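Local coordinates for protein 433aa long hypothetical phosphoribosylglycinamide formyl transferase (Pyrococcus horikoshii, PDB 2DWC) that belongs to the ATP-grasp family of nucleotide-binding proteins and holds adenosine-5'-diphosphate in its pocket, at residues Arg261-Ile266 with Val278-Lys283; Val211-Val216 with Pro230-His235. One frame throughout, in Å; residues are numbered along the deposited sequence.

Contact 1 (Arg261-Ile266 with Val278-Lys283); sequences RIAKRI and VEMFVK. With ADP (adenosine-5'-diphosphate), chain H.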
ATOM      1  N   ARG B 261      17.355  22.790   9.070  1.00 23.85           N
ATOM      2  CA  ARG B 261      17.430  24.231   8.881  1.00 22.66           C
ATOM      3  C   ARG B 261      17.622  24.623   7.406  1.00 21.11           C
ATOM      4  O   ARG B 261      16.964  25.557   6.903  1.00 23.59           O
ATOM      5  CB  ARG B 261      18.608  24.792   9.733  1.00 30.24           C
ATOM      6  CG  ARG B 261      18.683  26.332   9.777  1.00 33.12           C
ATOM      7  CD  ARG B 261      20.003  26.829  10.426  1.00 30.89           C
ATOM      8  NE  ARG B 261      21.177  26.649   9.568  1.00 32.57           N
ATOM      9  CZ  ARG B 261      21.445  27.383   8.489  1.00 38.84           C
ATOM     10  NH1 ARG B 261      20.618  28.361   8.117  1.00 35.05           N
ATOM     11  NH2 ARG B 261      22.556  27.154   7.795  1.00 37.02           N
ATOM     12  N   ILE B 262      18.539  23.937   6.735  1.00 21.61           N
ATOM     13  CA  ILE B 262      18.845  24.220   5.320  1.00 22.81           C
ATOM     14  C   ILE B 262      17.627  23.875   4.453  1.00 25.31           C
ATOM     15  O   ILE B 262      17.224  24.660   3.570  1.00 20.68           O
ATOM     16  CB  ILE B 262      20.086  23.419   4.878  1.00 28.16           C
ATOM     17  CG1 ILE B 262      21.335  24.104   5.464  1.00 26.01           C
ATOM     18  CG2 ILE B 262      20.199  23.365   3.349  1.00 24.56           C
ATOM     19  CD1 ILE B 262      22.558  23.315   5.385  1.00 28.37           C
ATOM     20  N   ALA B 263      17.043  22.700   4.701  1.00 22.87           N
ATOM     21  CA  ALA B 263      15.841  22.315   3.924  1.00 22.33           C
ATOM     22  C   ALA B 263      14.737  23.367   4.104  1.00 20.69           C
ATOM     23  O   ALA B 263      14.089  23.780   3.139  1.00 23.16           O
ATOM     24  CB  ALA B 263      15.322  20.874   4.396  1.00 19.99           C
ATOM     25  N   LYS B 264      14.508  23.833   5.331  1.00 17.43           N
ATOM     26  CA  LYS B 264      13.454  24.821   5.561  1.00 20.96           C
ATOM     27  C   LYS B 264      13.675  26.117   4.780  1.00 22.67           C
ATOM     28  O   LYS B 264      12.725  26.687   4.215  1.00 21.79           O
ATOM     29  CB  LYS B 264      13.339  25.127   7.066  1.00 27.69           C
ATOM     30  CG  LYS B 264      12.285  26.191   7.448  1.00 32.83           C
ATOM     31  CD  LYS B 264      10.877  25.712   7.241  1.00 41.50           C
ATOM     32  CE  LYS B 264       9.866  26.500   8.108  1.00 44.06           C
ATOM     33  NZ  LYS B 264       9.815  27.964   7.786  1.00 38.65           N
ATOM     34  N   ARG B 265      14.921  26.581   4.755  1.00 24.13           N
ATOM     35  CA  ARG B 265      15.240  27.824   4.035  1.00 21.85           C
ATOM     36  C   ARG B 265      14.965  27.637   2.541  1.00 23.04           C
ATOM     37  O   ARG B 265      14.465  28.542   1.887  1.00 22.31           O
ATOM     38  CB  ARG B 265      16.707  28.199   4.250  1.00 29.35           C
ATOM     39  CG  ARG B 265      16.963  28.958   5.560  1.00 31.45           C
ATOM     40  CD  ARG B 265      18.444  29.280   5.666  1.00 34.68           C
ATOM     41  NE  ARG B 265      18.759  30.235   6.716  1.00 55.61           N
ATOM     42  CZ  ARG B 265      18.323  31.488   6.742  1.00 60.62           C
ATOM     43  NH1 ARG B 265      17.532  31.949   5.771  1.00 59.75           N
ATOM     44  NH2 ARG B 265      18.700  32.287   7.733  1.00 59.84           N
ATOM     45  N   ILE B 266      15.245  26.444   2.030  1.00 22.78           N
ATOM     46  CA  ILE B 266      15.025  26.178   0.609  1.00 19.82           C
ATOM     47  C   ILE B 266      13.539  26.049   0.286  1.00 22.77           C
ATOM     48  O   ILE B 266      13.049  26.661  -0.658  1.00 21.11           O
ATOM     49  CB  ILE B 266      15.757  24.917   0.168  1.00 26.01           C
ATOM     50  CG1 ILE B 266      17.269  25.210   0.127  1.00 24.21           C
ATOM     51  CG2 ILE B 266      15.257  24.466  -1.241  1.00 24.22           C
ATOM     52  CD1 ILE B 266      18.152  23.942   0.095  1.00 22.37           C
ATOM     53  N   VAL B 278      15.193  17.410  -0.844  1.00 18.54           N
ATOM     54  CA  VAL B 278      16.352  18.313  -0.776  1.00 20.24           C
ATOM     55  C   VAL B 278      17.623  17.497  -0.578  1.00 23.87           C
ATOM     56  O   VAL B 278      17.780  16.818   0.437  1.00 23.27           O
ATOM     57  CB  VAL B 278      16.171  19.311   0.393  1.00 20.84           C
ATOM     58  CG1 VAL B 278      17.310  20.340   0.343  1.00 24.49           C
ATOM     59  CG2 VAL B 278      14.775  19.981   0.299  1.00 24.03           C
ATOM     60  N   GLU B 279      18.556  17.607  -1.528  1.00 22.20           N
ATOM     61  CA  GLU B 279      19.784  16.830  -1.520  1.00 23.26           C
ATOM     62  C   GLU B 279      20.892  17.606  -0.825  1.00 26.23           C
ATOM     63  O   GLU B 279      21.099  18.758  -1.147  1.00 25.06           O
ATOM     64  CB  GLU B 279      20.202  16.535  -2.956  1.00 23.68           C
ATOM     65  CG  GLU B 279      19.277  15.547  -3.701  1.00 25.70           C
ATOM     66  CD  GLU B 279      19.170  14.228  -2.962  1.00 37.94           C
ATOM     67  OE1 GLU B 279      20.219  13.725  -2.483  1.00 29.26           O
ATOM     68  OE2 GLU B 279      18.041  13.696  -2.862  1.00 29.12           O
ATOM     69  N   MET B 280      21.587  16.962   0.112  1.00 22.74           N
ATOM     70  CA  MET B 280      22.668  17.613   0.848  1.00 24.31           C
ATOM     71  C   MET B 280      23.856  16.688   1.059  1.00 28.71           C
ATOM     72  O   MET B 280      23.713  15.465   1.031  1.00 23.06           O
ATOM     73  CB  MET B 280      22.154  18.046   2.212  1.00 23.20           C
ATOM     74  CG  MET B 280      21.088  19.129   2.133  1.00 25.45           C
ATOM     75  SD  MET B 280      20.472  19.570   3.740  1.00 26.97           S
ATOM     76  CE  MET B 280      18.776  19.893   3.480  1.00 27.98           C
ATOM     77  N   PHE B 281      25.040  17.277   1.253  1.00 26.29           N
ATOM     78  CA  PHE B 281      26.243  16.490   1.541  1.00 23.26           C
ATOM     79  C   PHE B 281      26.542  16.727   3.029  1.00 23.40           C
ATOM     80  O   PHE B 281      26.398  17.848   3.525  1.00 23.90           O
ATOM     81  CB  PHE B 281      27.457  16.986   0.709  1.00 22.04           C
ATOM     82  CG  PHE B 281      27.233  16.968  -0.783  1.00 27.16           C
ATOM     83  CD1 PHE B 281      26.578  15.900  -1.395  1.00 32.30           C
ATOM     84  CD2 PHE B 281      27.754  17.984  -1.590  1.00 27.67           C
ATOM     85  CE1 PHE B 281      26.447  15.831  -2.788  1.00 30.02           C
ATOM     86  CE2 PHE B 281      27.638  17.931  -2.978  1.00 25.20           C
ATOM     87  CZ  PHE B 281      26.982  16.847  -3.589  1.00 30.91           C
ATOM     88  N   VAL B 282      26.963  15.679   3.737  1.00 27.02           N
ATOM     89  CA  VAL B 282      27.272  15.812   5.158  1.00 27.50           C
ATOM     90  C   VAL B 282      28.671  15.297   5.473  1.00 26.72           C
ATOM     91  O   VAL B 282      29.059  14.211   5.035  1.00 27.37           O
ATOM     92  CB  VAL B 282      26.275  15.000   6.043  1.00 25.93           C
ATOM     93  CG1 VAL B 282      26.645  15.164   7.540  1.00 27.75           C
ATOM     94  CG2 VAL B 282      24.841  15.481   5.805  1.00 22.35           C
ATOM     95  N   LYS B 283      29.429  16.084   6.236  1.00 29.78           N
ATOM     96  CA  LYS B 283      30.775  15.654   6.646  1.00 34.40           C
ATOM     97  C   LYS B 283      30.844  16.101   8.107  1.00 31.57           C
ATOM     98  O   LYS B 283      30.989  17.289   8.393  1.00 30.65           O
ATOM     99  CB  LYS B 283      31.852  16.355   5.812  1.00 41.33           C
ATOM    100  CG  LYS B 283      33.176  15.588   5.797  1.00 46.54           C
ATOM    101  CD  LYS B 283      34.354  16.518   5.826  1.00 51.36           C
ATOM    102  CE  LYS B 283      35.645  15.726   5.969  1.00 52.96           C
ATOM    103  NZ  LYS B 283      36.709  16.601   6.557  1.00 63.31           N
TER
HETATM  104  PB  ADP H 502      22.382  14.836 -10.834  1.00 75.03           P
HETATM  105  O1B ADP H 502      20.934  15.002 -10.579  1.00 77.88           O
HETATM  106  O2B ADP H 502      23.136  13.427 -10.625  1.00 79.04           O
HETATM  107  O3B ADP H 502      23.197  15.838 -11.794  1.00 74.12           O
HETATM  108  PA  ADP H 502      24.475  15.991  -9.366  1.00 45.27           P
HETATM  109  O1A ADP H 502      25.157  16.030 -10.679  1.00 70.72           O
HETATM  110  O2A ADP H 502      24.397  17.455  -8.705  1.00 55.90           O
HETATM  111  O3A ADP H 502      22.954  15.474  -9.471  1.00 70.87           O
HETATM  112  O5' ADP H 502      25.232  15.032  -8.322  1.00 56.51           O
HETATM  113  C5' ADP H 502      25.435  13.650  -8.627  1.00 51.07           C
HETATM  114  C4' ADP H 502      26.481  13.084  -7.667  1.00 55.00           C
HETATM  115  O4' ADP H 502      27.809  13.532  -7.983  1.00 44.72           O
HETATM  116  C3' ADP H 502      26.213  13.616  -6.260  1.00 54.03           C
HETATM  117  O3' ADP H 502      25.176  12.838  -5.657  1.00 56.85           O
HETATM  118  C2' ADP H 502      27.561  13.258  -5.643  1.00 49.53           C
HETATM  119  O2' ADP H 502      27.665  11.837  -5.523  1.00 49.12           O
HETATM  120  C1' ADP H 502      28.504  13.751  -6.742  1.00 47.83           C
HETATM  121  N9  ADP H 502      28.746  15.208  -6.621  1.00 45.52           N
HETATM  122  C8  ADP H 502      28.100  16.173  -7.267  1.00 42.23           C
HETATM  123  N7  ADP H 502      28.608  17.358  -6.921  1.00 34.96           N
HETATM  124  C5  ADP H 502      29.586  17.141  -6.055  1.00 40.79           C
HETATM  125  C6  ADP H 502      30.460  17.965  -5.349  1.00 42.75           C
HETATM  126  N6  ADP H 502      30.439  19.281  -5.530  1.00 32.22           N
HETATM  127  N1  ADP H 502      31.343  17.404  -4.511  1.00 34.78           N
HETATM  128  C2  ADP H 502      31.401  16.094  -4.351  1.00 37.62           C
HETATM  129  N3  ADP H 502      30.589  15.282  -5.008  1.00 40.78           N
HETATM  130  C4  ADP H 502      29.679  15.770  -5.858  1.00 45.22           C
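The end of one methionine side chain reaches the backbone of a neighbouring helix: M280 CE lies 3.5 Å from A263 N and 3.7 Å from A263 CB. M280 runs out from its strand with CG beside the backbone N (chi1 -66°) and SD anti to CA (chi2 178°), then bends at the thioether, which sets the methyl against the helix. I262 lies alongside this chain, the two side chains running past each other in opposite directions, with I262 CG2 equally close to M280 CE and SD, at 3.8 Å. One helical turn further on, I266 CD1 meets V278 CG1 at 3.7 Å, and the small A263 touches V278 more loosely through CB and CG2. No hydrogen bond joins the two segments, and all five touching residues are buried. This is a helix laid on a beta-sheet within the ATP-grasp domain: the axis of 261-266 passes 9.4 Å from that of 278-283, at 141° between their chain directions. V287 of the adjacent strand 286-293 also touches both I262 and M280. F281, the next residue along the strand, belongs to the ADP pocket instead; its CZ comes within 3.6 Å of ADP C5, and its ring also stacks with that of F207.

Contact 2 (Val211-Val216 with Pro230-His235); sequences VTELAV and PKPVGH
T212 O accepts two hydrogen bonds, one from V233 N at 3.0 Å, tilted 26° from the carbonyl plane, and one from a water. The same water accepts from L214 N at 2.8 Å and donates to K231 O, so it bridges the two chains next to the T212-V233 pair, where the ladder is interrupted. In return V233 O takes T212 N at 2.8 Å, in the carbonyl plane, and also receives a CA-H...O contact from V211. T212 and V233 thus form an antiparallel hydrogen-bonded pair, flanked by the non-hydrogen-bonded pair of V211 with G234, where the glycine brings only its CA to V211 CG1.

Proline interrupts this regularity. E213 stretches CG away from its backbone N (chi1 179°) and then bends, which swings the carboxylate back to the second segment: OE2 stands 2.6 Å from P230 O, a separation that suggests a proton on the acid, while OE1 rests against P232 CA and CG. Beside it, L214, centre of an inverse gamma turn, places CB 4.0 Å from P230 CG, and its CD1 meets V233 CG2, the two side chains crossing at a slant.

Near the face shared by T212 and V233, the side chains of T212 and H235 cross at about a right angle, with T212 OG1 3.2 Å from H235 NE2. Both groups hydrogen-bond to E279 of strand 274-283, whose carboxylate thus spans the pair, and the H235 side chain is about 5 Å from ADP. The whole is a beta hairpin of strands 209-219 and 225-238, interrupted around L214 on one strand and P230-P232 on the other, in the mixed sheet that serves the ATP-grasp domain.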
ATOM      1  N   VAL B 211      22.498  12.954   1.747  1.00 25.03           N
ATOM      2  CA  VAL B 211      21.185  12.704   2.333  1.00 23.07           C
ATOM      3  C   VAL B 211      20.089  13.434   1.562  1.00 21.75           C
ATOM      4  O   VAL B 211      20.319  14.455   0.926  1.00 24.42           O
ATOM      5  CB  VAL B 211      21.103  13.173   3.796  1.00 29.63           C
ATOM      6  CG1 VAL B 211      22.103  12.389   4.678  1.00 29.82           C
ATOM      7  CG2 VAL B 211      21.395  14.653   3.853  1.00 26.23           C
ATOM      8  N   THR B 212      18.891  12.869   1.606  1.00 20.85           N
ATOM      9  CA  THR B 212      17.745  13.515   0.963  1.00 17.65           C
ATOM     10  C   THR B 212      16.835  13.866   2.114  1.00 18.61           C
ATOM     11  O   THR B 212      16.489  12.972   2.909  1.00 20.97           O
ATOM     12  CB  THR B 212      16.939  12.523   0.093  1.00 21.15           C
ATOM     13  OG1 THR B 212      17.762  11.975  -0.952  1.00 23.67           O
ATOM     14  CG2 THR B 212      15.771  13.260  -0.553  1.00 23.32           C
ATOM     15  N   GLU B 213      16.520  15.156   2.291  1.00 17.83           N
ATOM     16  CA  GLU B 213      15.575  15.533   3.324  1.00 17.31           C
ATOM     17  C   GLU B 213      14.221  15.723   2.625  1.00 17.82           C
ATOM     18  O   GLU B 213      14.064  16.619   1.761  1.00 19.21           O
ATOM     19  CB  GLU B 213      15.988  16.837   4.024  1.00 20.71           C
ATOM     20  CG  GLU B 213      14.990  17.274   5.092  1.00 17.49           C
ATOM     21  CD  GLU B 213      14.679  16.183   6.118  1.00 20.70           C
ATOM     22  OE1 GLU B 213      15.618  15.451   6.488  1.00 20.63           O
ATOM     23  OE2 GLU B 213      13.505  16.065   6.575  1.00 19.38           O
ATOM     24  N   LEU B 214      13.243  14.893   3.014  1.00 18.85           N
ATOM     25  CA  LEU B 214      11.917  14.914   2.377  1.00 19.25           C
ATOM     26  C   LEU B 214      10.960  15.882   3.022  1.00 18.04           C
ATOM     27  O   LEU B 214       9.888  15.496   3.502  1.00 17.67           O
ATOM     28  CB  LEU B 214      11.357  13.482   2.406  1.00 18.81           C
ATOM     29  CG  LEU B 214      12.207  12.498   1.586  1.00 25.11           C
ATOM     30  CD1 LEU B 214      11.819  11.042   1.972  1.00 21.55           C
ATOM     31  CD2 LEU B 214      12.009  12.765   0.069  1.00 26.71           C
ATOM     32  N   ALA B 215      11.343  17.167   3.049  1.00 20.60           N
ATOM     33  CA  ALA B 215      10.493  18.203   3.667  1.00 19.01           C
ATOM     34  C   ALA B 215       9.136  18.304   2.944  1.00 16.93           C
ATOM     35  O   ALA B 215       9.071  18.291   1.714  1.00 21.03           O
ATOM     36  CB  ALA B 215      11.202  19.557   3.595  1.00 20.74           C
ATOM     37  N   VAL B 216       8.055  18.357   3.700  1.00 15.37           N
ATOM     38  CA  VAL B 216       6.738  18.494   3.062  1.00 17.42           C
ATOM     39  C   VAL B 216       6.003  19.726   3.547  1.00 20.12           C
ATOM     40  O   VAL B 216       5.847  19.939   4.758  1.00 18.68           O
ATOM     41  CB  VAL B 216       5.864  17.185   3.275  1.00 20.69           C
ATOM     42  CG1 VAL B 216       5.666  16.852   4.768  1.00 17.70           C
ATOM     43  CG2 VAL B 216       4.476  17.351   2.628  1.00 17.94           C
ATOM     44  N   PRO B 230      10.706  14.699   7.807  1.00 19.33           N
ATOM     45  CA  PRO B 230      10.951  13.282   8.119  1.00 19.92           C
ATOM     46  C   PRO B 230      12.441  13.150   8.489  1.00 18.33           C
ATOM     47  O   PRO B 230      13.250  14.077   8.259  1.00 21.61           O
ATOM     48  CB  PRO B 230      10.711  12.551   6.777  1.00 17.17           C
ATOM     49  CG  PRO B 230       9.726  13.452   6.056  1.00 15.89           C
ATOM     50  CD  PRO B 230      10.219  14.883   6.424  1.00 18.75           C
ATOM     51  N   LYS B 231      12.837  11.991   9.007  1.00 19.12           N
ATOM     52  CA  LYS B 231      14.253  11.803   9.293  1.00 22.08           C
ATOM     53  C   LYS B 231      15.028  11.809   7.961  1.00 24.35           C
ATOM     54  O   LYS B 231      14.525  11.350   6.927  1.00 19.92           O
ATOM     55  CB  LYS B 231      14.462  10.457  10.007  1.00 19.51           C
ATOM     56  CG  LYS B 231      14.022  10.471  11.440  1.00 24.41           C
ATOM     57  CD  LYS B 231      15.155  11.162  12.239  1.00 29.18           C
ATOM     58  CE  LYS B 231      14.938  11.100  13.717  1.00 41.35           C
ATOM     59  NZ  LYS B 231      16.181  11.609  14.403  1.00 33.34           N
ATOM     60  N   PRO B 232      16.261  12.334   7.947  1.00 22.21           N
ATOM     61  CA  PRO B 232      17.060  12.361   6.716  1.00 21.41           C
ATOM     62  C   PRO B 232      17.228  10.931   6.128  1.00 19.01           C
ATOM     63  O   PRO B 232      17.321   9.943   6.872  1.00 20.52           O
ATOM     64  CB  PRO B 232      18.425  12.929   7.190  1.00 20.24           C
ATOM     65  CG  PRO B 232      18.049  13.798   8.342  1.00 19.51           C
ATOM     66  CD  PRO B 232      16.961  12.999   9.066  1.00 23.97           C
ATOM     67  N   VAL B 233      17.289  10.841   4.810  1.00 20.73           N
ATOM     68  CA  VAL B 233      17.452   9.565   4.127  1.00 21.78           C
ATOM     69  C   VAL B 233      18.853   9.498   3.556  1.00 23.75           C
ATOM     70  O   VAL B 233      19.232  10.337   2.743  1.00 24.17           O
ATOM     71  CB  VAL B 233      16.390   9.426   2.955  1.00 16.12           C
ATOM     72  CG1 VAL B 233      16.780   8.322   1.965  1.00 20.33           C
ATOM     73  CG2 VAL B 233      15.030   9.148   3.569  1.00 19.30           C
ATOM     74  N   GLY B 234      19.648   8.515   3.980  1.00 20.92           N
ATOM     75  CA  GLY B 234      20.955   8.416   3.377  1.00 22.11           C
ATOM     76  C   GLY B 234      20.923   7.643   2.052  1.00 21.52           C
ATOM     77  O   GLY B 234      20.004   6.836   1.830  1.00 22.54           O
ATOM     78  N   HIS B 235      21.890   7.875   1.161  1.00 22.07           N
ATOM     79  CA  HIS B 235      21.928   7.109  -0.091  1.00 23.93           C
ATOM     80  C   HIS B 235      23.266   7.208  -0.796  1.00 31.96           C
ATOM     81  O   HIS B 235      24.104   8.018  -0.430  1.00 28.43           O
ATOM     82  CB  HIS B 235      20.833   7.586  -1.067  1.00 20.65           C
ATOM     83  CG  HIS B 235      20.933   9.037  -1.439  1.00 29.38           C
ATOM     84  ND1 HIS B 235      21.622   9.474  -2.550  1.00 27.21           N
ATOM     85  CD2 HIS B 235      20.399  10.146  -0.865  1.00 30.96           C
ATOM     86  CE1 HIS B 235      21.502  10.788  -2.650  1.00 27.10           C
ATOM     87  NE2 HIS B 235      20.767  11.223  -1.642  1.00 27.82           N
TER
HETATM   88  O   HOH W   1      14.019  12.678   4.522  1.00 19.65           O

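Followed from the N terminus, the chain meets contact 2 first: 230-235 returns against 211-216 after 13 intervening residues, closing a hairpin. It then passes through strand 241-247 into helix 253-270, and contact 1 closes a shorter excursion of 11 residues between helix and strand. The two therefore lie in series, neither nesting nor crossing, yet their centres are only about 9 Å apart, because strand 274-283 pairs with strand 209-219 in the same sheet. Contact 2 pairs two strands within that sheet, while contact 1 lays a helix over it. They meet directly as well, through E279 on one face and, on the helix side, where A263 CB packs 3.7 Å from E213 CG.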